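Local coordinates for protein galactose-1-phosphate uridylyltransferase (Pyrobaculum aerophilum str. IM2, PDB 6K9Z) that probably transfers uridylyl groups between UDP-glucose and hexose 1-phosphates, and binds zinc, iron(III) and UDP, at residues E156-Y161 against Y262-E268; C170-V176 against Y207-H211; S213-E217 against Q253-P259. The protein carries 1 engineered substitution. All coordinates share one frame; numbering follows the deposited sequence.

Contact 1 of 3, residues E156-Y161 against Y262-E268. With FE (Fe (III) ion), chain E; ZN (zinc ion), chain D.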
loop_
_atom_site.group_PDB
_atom_site.type_symbol
_atom_site.label_atom_id
_atom_site.label_comp_id
_atom_site.label_asym_id
_atom_site.label_seq_id
_atom_site.Cartn_x
_atom_site.Cartn_y
_atom_site.Cartn_z
ATOM N N GLU A 156 8.190 -3.777 11.602
ATOM C CA GLU A 156 7.686 -4.833 12.516
ATOM C C GLU A 156 8.848 -5.300 13.412
ATOM O O GLU A 156 8.618 -5.536 14.627
ATOM C CB GLU A 156 7.096 -6.016 11.771
ATOM C CG GLU A 156 5.891 -5.744 10.866
ATOM C CD GLU A 156 5.046 -6.949 10.500
ATOM O OE1 GLU A 156 5.452 -8.116 10.852
ATOM O OE2 GLU A 156 3.969 -6.762 9.885
ATOM N N LEU A 157 10.037 -5.435 12.847
ATOM C CA LEU A 157 11.229 -5.914 13.596
ATOM C C LEU A 157 11.554 -4.897 14.682
ATOM O O LEU A 157 11.842 -5.279 15.844
ATOM C CB LEU A 157 12.380 -6.077 12.619
ATOM C CG LEU A 157 12.352 -7.333 11.748
ATOM C CD1 LEU A 157 13.280 -7.162 10.586
ATOM C CD2 LEU A 157 12.687 -8.605 12.532
ATOM N N GLN A 158 11.526 -3.610 14.338
ATOM C CA GLN A 158 11.895 -2.572 15.302
ATOM C C GLN A 158 10.852 -2.586 16.432
ATOM O O GLN A 158 11.249 -2.564 17.610
ATOM C CB GLN A 158 12.076 -1.217 14.612
ATOM C CG GLN A 158 12.488 -0.129 15.590
ATOM C CD GLN A 158 13.871 -0.403 16.145
ATOM O OE1 GLN A 158 14.740 -0.969 15.463
ATOM N NE2 GLN A 158 14.119 0.009 17.390
ATOM N N ALA A 159 9.553 -2.597 16.147
ATOM C CA ALA A 159 8.541 -2.596 17.228
ATOM C C ALA A 159 8.700 -3.870 18.075
ATOM O O ALA A 159 8.561 -3.748 19.309
ATOM C CB ALA A 159 7.136 -2.542 16.669
ATOM N N SER A 160 8.902 -5.014 17.427
ATOM C CA SER A 160 9.022 -6.339 18.082
ATOM C C SER A 160 10.215 -6.335 19.050
ATOM O O SER A 160 10.082 -6.778 20.225
ATOM C CB SER A 160 9.146 -7.418 17.094
ATOM O OG SER A 160 7.953 -7.559 16.346
ATOM N N TYR A 161 11.338 -5.809 18.592
ATOM C CA TYR A 161 12.586 -5.673 19.369
ATOM C C TYR A 161 12.348 -4.787 20.594
ATOM O O TYR A 161 12.681 -5.173 21.752
ATOM C CB TYR A 161 13.689 -5.067 18.502
ATOM C CG TYR A 161 14.962 -4.866 19.273
ATOM C CD1 TYR A 161 15.752 -5.954 19.600
ATOM C CD2 TYR A 161 15.374 -3.617 19.693
ATOM C CE1 TYR A 161 16.921 -5.807 20.334
ATOM C CE2 TYR A 161 16.546 -3.460 20.426
ATOM C CZ TYR A 161 17.337 -4.553 20.716
ATOM O OH TYR A 161 18.496 -4.374 21.428
ATOM N N TYR A 262 13.101 -12.109 19.290
ATOM C CA TYR A 262 12.123 -10.999 19.481
ATOM C C TYR A 262 11.144 -10.929 18.311
ATOM O O TYR A 262 10.101 -10.219 18.425
ATOM C CB TYR A 262 12.813 -9.640 19.607
ATOM C CG TYR A 262 13.780 -9.307 18.499
ATOM C CD1 TYR A 262 15.118 -9.670 18.607
ATOM C CD2 TYR A 262 13.360 -8.641 17.350
ATOM C CE1 TYR A 262 16.025 -9.385 17.606
ATOM C CE2 TYR A 262 14.259 -8.377 16.329
ATOM C CZ TYR A 262 15.582 -8.741 16.468
ATOM O OH TYR A 262 16.484 -8.478 15.487
ATOM N N TYR A 263 11.471 -11.628 17.232
ATOM C CA TYR A 263 10.569 -11.682 16.061
ATOM C C TYR A 263 10.186 -13.121 15.765
ATOM O O TYR A 263 10.888 -14.063 16.117
ATOM C CB TYR A 263 11.192 -10.989 14.861
ATOM C CG TYR A 263 10.211 -10.643 13.754
ATOM C CD1 TYR A 263 9.259 -9.659 13.936
ATOM C CD2 TYR A 263 10.315 -11.199 12.484
ATOM C CE1 TYR A 263 8.423 -9.241 12.907
ATOM C CE2 TYR A 263 9.448 -10.827 11.453
ATOM C CZ TYR A 263 8.511 -9.842 11.668
ATOM O OH TYR A 263 7.710 -9.444 10.618
ATOM N N HIS A 264 8.939 -13.250 15.308
ATOM C CA HIS A 264 8.234 -14.536 15.069
ATOM C C HIS A 264 7.677 -14.540 13.641
ATOM O O HIS A 264 6.919 -13.615 13.310
ATOM C CB HIS A 264 7.124 -14.610 16.125
ATOM C CG HIS A 264 6.506 -15.941 16.379
ATOM N ND1 HIS A 264 6.197 -16.363 17.653
ATOM C CD2 HIS A 264 6.069 -16.906 15.547
ATOM C CE1 HIS A 264 5.624 -17.542 17.598
ATOM N NE2 HIS A 264 5.533 -17.897 16.319
ATOM N N LEU A 265 7.976 -15.667 12.901
ATOM C CA LEU A 265 7.592 -15.585 11.485
ATOM C C LEU A 265 6.088 -15.748 11.386
ATOM O O LEU A 265 5.436 -16.401 12.290
ATOM C CB LEU A 265 8.304 -16.637 10.641
ATOM C CG LEU A 265 8.049 -18.102 10.955
ATOM C CD1 LEU A 265 6.754 -18.653 10.391
ATOM C CD2 LEU A 265 9.206 -18.951 10.389
ATOM N N HIS A 266 5.444 -15.315 10.364
ATOM C CA HIS A 266 3.980 -15.493 10.156
ATOM C C HIS A 266 3.698 -15.254 8.676
ATOM O O HIS A 266 4.433 -14.409 8.061
ATOM C CB HIS A 266 3.165 -14.559 11.064
ATOM C CG HIS A 266 3.660 -13.138 11.077
ATOM N ND1 HIS A 266 4.800 -12.736 11.792
ATOM C CD2 HIS A 266 3.169 -12.022 10.508
ATOM C CE1 HIS A 266 4.976 -11.430 11.627
ATOM N NE2 HIS A 266 3.976 -10.952 10.905
ATOM N N PHE A 267 2.678 -15.913 8.141
ATOM C CA PHE A 267 2.110 -15.605 6.823
ATOM C C PHE A 267 0.977 -14.597 7.019
ATOM O O PHE A 267 0.158 -14.794 7.932
ATOM C CB PHE A 267 1.640 -16.855 6.106
ATOM C CG PHE A 267 2.763 -17.767 5.685
ATOM C CD1 PHE A 267 3.319 -18.651 6.610
ATOM C CD2 PHE A 267 3.272 -17.725 4.410
ATOM C CE1 PHE A 267 4.330 -19.530 6.223
ATOM C CE2 PHE A 267 4.247 -18.628 4.022
ATOM C CZ PHE A 267 4.841 -19.456 4.939
ATOM N N GLU A 268 0.982 -13.517 6.223
ATOM C CA GLU A 268 -0.183 -12.604 6.173
ATOM C C GLU A 268 -0.904 -12.892 4.857
ATOM O O GLU A 268 -0.264 -12.891 3.796
ATOM C CB GLU A 268 0.190 -11.142 6.381
ATOM C CG GLU A 268 0.971 -10.869 7.637
ATOM C CD GLU A 268 1.162 -9.420 7.988
ATOM O OE1 GLU A 268 1.465 -9.151 9.158
ATOM O OE2 GLU A 268 1.054 -8.587 7.072
HETATM FE FE FE E . 3.580 -8.982 9.969
HETATM ZN ZN ZN D . 7.396 -15.595 19.498
HETATM O O HOH W 1 8.563 -9.076 20.369
HETATM O O HOH W 2 2.397 -8.352 11.758
#
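E156 grips the iron(III) ion with both carboxylate oxygens, OE1 at 2.2 Å and OE2 at 2.3 Å from the iron, while H266 NE2 and E268 OE1 approach it from the other segment. H252 and a water complete the site; E268 OE2 is hydrogen-bonded to Y270. Y263 OH donates to E156 OE1 over 2.6 Å, arriving on the anti side and 33° out of the carboxylate plane, so this second-shell tyrosine helps fix the rotation of a metal ligand. The H266 ring is oriented from its far nitrogen, ND1 giving a 2.8 Å bond to H264 O nearly in the ring plane. L157 CD2 lies over one face of Y263, 3.7 Å from the ring centroid, and S160 OG sits at the edge, donating to E156 O and hydrogen-bonded to H172 NE2. With CG anti to the backbone N (chi1 178°), Y161 turns its edge to the face of Y262, a T-shaped pair with planes at 81°. A second water donates to both S160 O and Y262 O, bridging the backbones. In this C-terminal half of the half-barrel the iron site thus lies between helix 151-167 and strand 266-271, which strand 247-252 flanks; F8 of the second subunit packs on E156.

Contact 2 of 3, residues C170-V176 against Y207-H211. With ZN (zinc ion), chain D.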
loop_
_atom_site.group_PDB
_atom_site.type_symbol
_atom_site.label_atom_id
_atom_site.label_comp_id
_atom_site.label_asym_id
_atom_site.label_seq_id
_atom_site.Cartn_x
_atom_site.Cartn_y
_atom_site.Cartn_z
ATOM N N CYS A 170 8.437 -12.341 23.755
ATOM C CA CYS A 170 8.072 -12.095 22.341
ATOM C C CYS A 170 6.577 -11.697 22.255
ATOM O O CYS A 170 5.689 -12.481 22.666
ATOM C CB CYS A 170 8.329 -13.353 21.507
ATOM S SG CYS A 170 7.621 -13.298 19.841
ATOM N N LEU A 171 6.320 -10.473 21.705
ATOM C CA LEU A 171 4.924 -9.947 21.573
ATOM C C LEU A 171 4.091 -10.886 20.695
ATOM O O LEU A 171 2.935 -11.148 21.035
ATOM C CB LEU A 171 4.894 -8.550 20.957
ATOM C CG LEU A 171 3.491 -7.947 20.825
ATOM C CD1 LEU A 171 2.692 -8.027 22.119
ATOM C CD2 LEU A 171 3.610 -6.518 20.351
ATOM N N HIS A 172 4.697 -11.427 19.635
ATOM C CA HIS A 172 3.966 -12.349 18.724
ATOM C C HIS A 172 3.521 -13.587 19.507
ATOM O O HIS A 172 2.391 -14.046 19.308
ATOM C CB HIS A 172 4.857 -12.759 17.546
ATOM C CG HIS A 172 5.341 -11.619 16.717
ATOM N ND1 HIS A 172 4.671 -11.193 15.594
ATOM C CD2 HIS A 172 6.429 -10.831 16.834
ATOM C CE1 HIS A 172 5.321 -10.185 15.056
ATOM N NE2 HIS A 172 6.404 -9.947 15.794
ATOM N N CYS A 173 4.394 -14.097 20.374
ATOM C CA CYS A 173 4.068 -15.301 21.187
ATOM C C CYS A 173 2.798 -14.964 22.026
ATOM O O CYS A 173 1.859 -15.833 22.185
ATOM C CB CYS A 173 5.248 -15.692 22.079
ATOM S SG CYS A 173 6.448 -16.790 21.241
ATOM N N ARG A 174 2.797 -13.776 22.612
ATOM C CA ARG A 174 1.691 -13.325 23.525
ATOM C C ARG A 174 0.392 -13.249 22.710
ATOM O O ARG A 174 -0.635 -13.708 23.172
ATOM C CB ARG A 174 2.092 -12.004 24.169
ATOM C CG ARG A 174 3.363 -12.096 25.008
ATOM C CD ARG A 174 3.130 -12.764 26.357
ATOM N NE ARG A 174 1.869 -12.322 26.962
ATOM C CZ ARG A 174 1.567 -11.072 27.376
ATOM N NH1 ARG A 174 2.437 -10.083 27.236
ATOM N NH2 ARG A 174 0.377 -10.823 27.918
ATOM N N ILE A 175 0.447 -12.670 21.524
ATOM C CA ILE A 175 -0.747 -12.541 20.641
ATOM C C ILE A 175 -1.268 -13.936 20.243
ATOM O O ILE A 175 -2.483 -14.237 20.413
ATOM C CB ILE A 175 -0.429 -11.629 19.452
ATOM C CG1 ILE A 175 -0.278 -10.176 19.885
ATOM C CG2 ILE A 175 -1.515 -11.796 18.396
ATOM C CD1 ILE A 175 0.245 -9.232 18.814
ATOM N N VAL A 176 -0.351 -14.830 19.833
ATOM C CA VAL A 176 -0.755 -16.175 19.352
ATOM C C VAL A 176 -1.435 -16.915 20.510
ATOM O O VAL A 176 -2.454 -17.550 20.255
ATOM C CB VAL A 176 0.470 -16.937 18.807
ATOM C CG1 VAL A 176 0.155 -18.397 18.546
ATOM C CG2 VAL A 176 1.035 -16.261 17.564
ATOM N N TYR A 207 0.417 -18.245 12.153
ATOM C CA TYR A 207 1.623 -18.251 13.014
ATOM C C TYR A 207 1.924 -19.641 13.517
ATOM O O TYR A 207 1.011 -20.415 13.824
ATOM C CB TYR A 207 1.449 -17.421 14.276
ATOM C CG TYR A 207 1.721 -15.944 14.152
ATOM C CD1 TYR A 207 0.743 -15.052 13.718
ATOM C CD2 TYR A 207 2.916 -15.422 14.598
ATOM C CE1 TYR A 207 0.991 -13.686 13.684
ATOM C CE2 TYR A 207 3.179 -14.075 14.565
ATOM C CZ TYR A 207 2.211 -13.193 14.129
ATOM O OH TYR A 207 2.517 -11.858 14.123
ATOM N N PRO A 208 3.215 -19.975 13.655
ATOM C CA PRO A 208 3.575 -21.221 14.327
ATOM C C PRO A 208 3.369 -21.036 15.837
ATOM O O PRO A 208 3.601 -19.944 16.401
ATOM C CB PRO A 208 5.049 -21.398 13.937
ATOM C CG PRO A 208 5.575 -19.971 13.834
ATOM C CD PRO A 208 4.387 -19.153 13.336
ATOM N N LYS A 209 2.909 -22.117 16.481
ATOM C CA LYS A 209 2.652 -22.097 17.933
ATOM C C LYS A 209 3.999 -22.068 18.671
ATOM O O LYS A 209 4.029 -21.533 19.766
ATOM C CB LYS A 209 1.809 -23.315 18.305
ATOM C CG LYS A 209 0.343 -23.160 17.923
ATOM C CD LYS A 209 -0.466 -24.445 18.073
ATOM C CE LYS A 209 -1.957 -24.191 17.989
ATOM N NZ LYS A 209 -2.743 -25.374 18.428
ATOM N N ARG A 210 5.019 -22.722 18.130
ATOM C CA ARG A 210 6.394 -22.628 18.657
ATOM C C ARG A 210 7.025 -21.358 18.103
ATOM O O ARG A 210 6.730 -21.021 16.962
ATOM C CB ARG A 210 7.193 -23.901 18.360
ATOM C CG ARG A 210 6.891 -25.010 19.357
ATOM C CD ARG A 210 7.793 -26.200 19.089
ATOM N NE ARG A 210 7.161 -26.874 17.960
ATOM C CZ ARG A 210 7.463 -28.085 17.502
ATOM N NH1 ARG A 210 6.774 -28.576 16.483
ATOM N NH2 ARG A 210 8.446 -28.784 18.058
ATOM N N HIS A 211 7.806 -20.672 18.922
ATOM C CA HIS A 211 8.547 -19.469 18.445
ATOM C C HIS A 211 9.537 -19.930 17.383
ATOM O O HIS A 211 10.506 -20.659 17.709
ATOM C CB HIS A 211 9.257 -18.731 19.581
ATOM C CG HIS A 211 9.955 -17.492 19.110
ATOM N ND1 HIS A 211 9.337 -16.225 19.111
ATOM C CD2 HIS A 211 11.202 -17.331 18.591
ATOM C CE1 HIS A 211 10.250 -15.340 18.665
ATOM N NE2 HIS A 211 11.383 -15.996 18.328
HETATM ZN ZN ZN D . 7.396 -15.595 19.498
#
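A chi1 of 168° in C170 and of -178° in H211 carries SG and the imidazole away from their backbone nitrogens and onto one zinc ion. H211 ND1 binds the zinc at 2.1 Å, and C170 SG and C173 SG each bind it as well. Both sulfurs consequently lie at the edge of the H211 ring rather than over it, with C170 SG 3.5 Å from H211 ND1. The far nitrogen, H211 NE2, is hydrogen-bonded to T260 O, which fixes the rotation of the ring from behind. C170 is also the N-cap of helix 171-178: its SG accepts from C173 N at 3.4 Å, so the metal ligand and the helix start hold each other in position. With H264 as fourth ligand this is a Cys2His2 site built on a CxxC motif, joining the helix to the loop just after strand 202-208 in the C-terminal half, which belongs to the HIT clan. Between the two cysteines, H172 ND1 and Y207 OH share a 2.7 Å hydrogen bond with an angle of 157°, each lying in the plane of the other's ring, the two rings meeting rim to rim. One turn on, V176 CG2 rests against the root of the same tyrosine, 3.5 Å from Y207 CG. A phenylalanine in place of Y207 would probably leave H172 ND1 without its mate and the imidazole relying on the NE2 bond to S160 OG. The Y207 ring also stacks on H266, an iron ligand, and F8 of the second subunit stacks on H172.

Contact 3 of 3, residues S213-E217 against Q253-P259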
loop_
_atom_site.group_PDB
_atom_site.type_symbol
_atom_site.label_atom_id
_atom_site.label_comp_id
_atom_site.label_asym_id
_atom_site.label_seq_id
_atom_site.Cartn_x
_atom_site.Cartn_y
_atom_site.Cartn_z
ATOM N N SER A 213 11.535 -17.980 13.891
ATOM C CA SER A 213 11.706 -16.693 13.170
ATOM C C SER A 213 12.166 -16.859 11.722
ATOM O O SER A 213 12.040 -15.847 10.963
ATOM C CB SER A 213 12.647 -15.784 13.941
ATOM O OG SER A 213 13.847 -16.442 14.256
ATOM N N LEU A 214 12.710 -18.013 11.328
ATOM C CA LEU A 214 13.101 -18.290 9.930
ATOM C C LEU A 214 12.341 -19.516 9.456
ATOM O O LEU A 214 12.193 -20.470 10.206
ATOM C CB LEU A 214 14.609 -18.517 9.760
ATOM C CG LEU A 214 15.532 -17.349 10.064
ATOM C CD1 LEU A 214 16.977 -17.862 10.059
ATOM C CD2 LEU A 214 15.349 -16.185 9.110
ATOM N N LEU A 215 11.923 -19.487 8.186
ATOM C CA LEU A 215 11.262 -20.636 7.537
ATOM C C LEU A 215 12.150 -21.878 7.679
ATOM O O LEU A 215 11.641 -23.015 7.717
ATOM C CB LEU A 215 11.025 -20.269 6.063
ATOM C CG LEU A 215 10.247 -21.294 5.237
ATOM C CD1 LEU A 215 8.794 -21.346 5.663
ATOM C CD2 LEU A 215 10.363 -20.959 3.764
ATOM N N THR A 216 13.459 -21.679 7.658
ATOM C CA THR A 216 14.447 -22.785 7.673
ATOM C C THR A 216 14.546 -23.431 9.056
ATOM O O THR A 216 15.150 -24.516 9.123
ATOM C CB THR A 216 15.800 -22.276 7.170
ATOM O OG1 THR A 216 16.099 -21.091 7.895
ATOM C CG2 THR A 216 15.731 -21.940 5.692
ATOM N N GLU A 217 13.948 -22.857 10.085
ATOM C CA GLU A 217 13.904 -23.488 11.420
ATOM C C GLU A 217 12.787 -24.511 11.479
ATOM O O GLU A 217 12.779 -25.289 12.464
ATOM C CB GLU A 217 13.629 -22.490 12.520
ATOM C CG GLU A 217 14.782 -21.567 12.842
ATOM C CD GLU A 217 14.312 -20.553 13.859
ATOM O OE1 GLU A 217 13.528 -19.693 13.480
ATOM O OE2 GLU A 217 14.640 -20.702 15.067
ATOM N N GLN A 253 9.273 -12.826 7.998
ATOM C CA GLN A 253 10.237 -13.585 8.824
ATOM C C GLN A 253 11.403 -12.671 9.180
ATOM O O GLN A 253 11.531 -11.553 8.680
ATOM C CB GLN A 253 10.635 -14.867 8.111
ATOM C CG GLN A 253 11.432 -14.661 6.843
ATOM C CD GLN A 253 11.945 -15.966 6.279
ATOM O OE1 GLN A 253 12.336 -16.852 7.020
ATOM N NE2 GLN A 253 11.980 -16.091 4.964
ATOM N N ALA A 254 12.288 -13.163 10.006
ATOM C CA ALA A 254 13.542 -12.468 10.299
ATOM C C ALA A 254 14.369 -12.254 9.037
ATOM O O ALA A 254 14.392 -13.038 8.071
ATOM C CB ALA A 254 14.347 -13.245 11.293
ATOM N N PRO A 255 15.227 -11.223 9.096
ATOM C CA PRO A 255 16.271 -11.107 8.096
ATOM C C PRO A 255 17.189 -12.330 8.135
ATOM O O PRO A 255 17.289 -12.985 9.190
ATOM C CB PRO A 255 17.032 -9.848 8.444
ATOM C CG PRO A 255 16.110 -9.139 9.439
ATOM C CD PRO A 255 15.362 -10.239 10.190
ATOM N N LEU A 256 17.917 -12.541 7.038
ATOM C CA LEU A 256 18.968 -13.576 6.982
ATOM C C LEU A 256 20.168 -13.056 7.749
ATOM O O LEU A 256 20.435 -11.853 7.763
ATOM C CB LEU A 256 19.297 -13.869 5.525
ATOM C CG LEU A 256 18.088 -14.245 4.683
ATOM C CD1 LEU A 256 18.538 -14.735 3.327
ATOM C CD2 LEU A 256 17.209 -15.291 5.369
ATOM N N PRO A 257 21.002 -13.945 8.317
ATOM C CA PRO A 257 20.808 -15.398 8.255
ATOM C C PRO A 257 20.442 -16.033 9.603
ATOM O O PRO A 257 20.475 -17.279 9.651
ATOM C CB PRO A 257 22.222 -15.887 7.913
ATOM C CG PRO A 257 23.080 -14.930 8.697
ATOM C CD PRO A 257 22.342 -13.604 8.782
ATOM N N ARG A 258 20.142 -15.229 10.631
ATOM C CA ARG A 258 20.089 -15.789 12.017
ATOM C C ARG A 258 18.733 -15.615 12.687
ATOM O O ARG A 258 18.087 -14.547 12.637
ATOM C CB ARG A 258 21.250 -15.321 12.892
ATOM C CG ARG A 258 21.185 -13.920 13.454
ATOM C CD ARG A 258 22.480 -13.595 14.210
ATOM N NE ARG A 258 23.674 -13.675 13.354
ATOM C CZ ARG A 258 24.015 -12.755 12.461
ATOM N NH1 ARG A 258 23.286 -11.669 12.334
ATOM N NH2 ARG A 258 25.083 -12.885 11.707
ATOM N N PRO A 259 18.277 -16.700 13.347
ATOM C CA PRO A 259 17.106 -16.633 14.196
ATOM C C PRO A 259 17.138 -15.428 15.154
ATOM O O PRO A 259 18.222 -15.015 15.641
ATOM C CB PRO A 259 17.099 -17.962 14.935
ATOM C CG PRO A 259 17.803 -18.915 13.981
ATOM C CD PRO A 259 18.826 -18.057 13.268
#
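The Q253 amide turns OE1 toward L215 N, a 2.9 Å hydrogen bond whose donor is tilted 29° from the carbonyl plane, and so joins two connecting loops of the half-barrel fold: 213-217, which follows strand 202-208 and ends in a 3-10 turn, and 253-259, which leaves strand 247-252. Q253 CG lies between the backbone N and the carbonyl carbon (chi1 67°), and the chain then runs extended to bring OE1 there. Its NE2 is taken by Q110 and F122 O, so both ends of the amide are held and its rotation is fixed. The E217 carboxylate braces 213-217 internally, met at one oxygen by two amides: S213 N comes nearly along the C-O direction of OE1 at 2.7 Å, and L214 N uses the anti lone pair of OE1 at 2.9 Å. Over one face of the R258 guanidinium lies CD of its neighbour P257. The backbones meet at A254 N, which donates to S213 O over 2.9 Å at a nearly straight 166°. L214 supplies most of the apolar contact: CD2 reaches A254 CB at 3.8 Å and extends toward L256, whereas CD1 meets P259 CD at 3.7 Å beside P257 O. Helix 96-114 covers L214 and L215 through Q110. The P259 ring also packs against E217, with CB 3.7 Å from OE2. S213 OG accepts from T260 N and lies 3.3 Å from P259 CA.

Overall arrangement
Along the chain, contact 1 closes the longest loop, and contacts 2 and 3 lie in series inside it. Their centres are close: about 10 Å between contacts 1 and 2, about 11 Å between 1 and 3, about 15 Å between 2 and 3. Contacts 1 and 2 reach neighbouring strands, 266-271 and 202-208, of the large antiparallel sheet, from the consecutive helices 151-167 and 171-178. They share the zinc site, H264 coming from contact 1, and both touch the second subunit. Contact 3 adjoins contact 2 in sequence but packs on contact 1, through L265 against L214 and Y263 against S213. The iron site and this zinc site thus lie side by side in the C-terminal half.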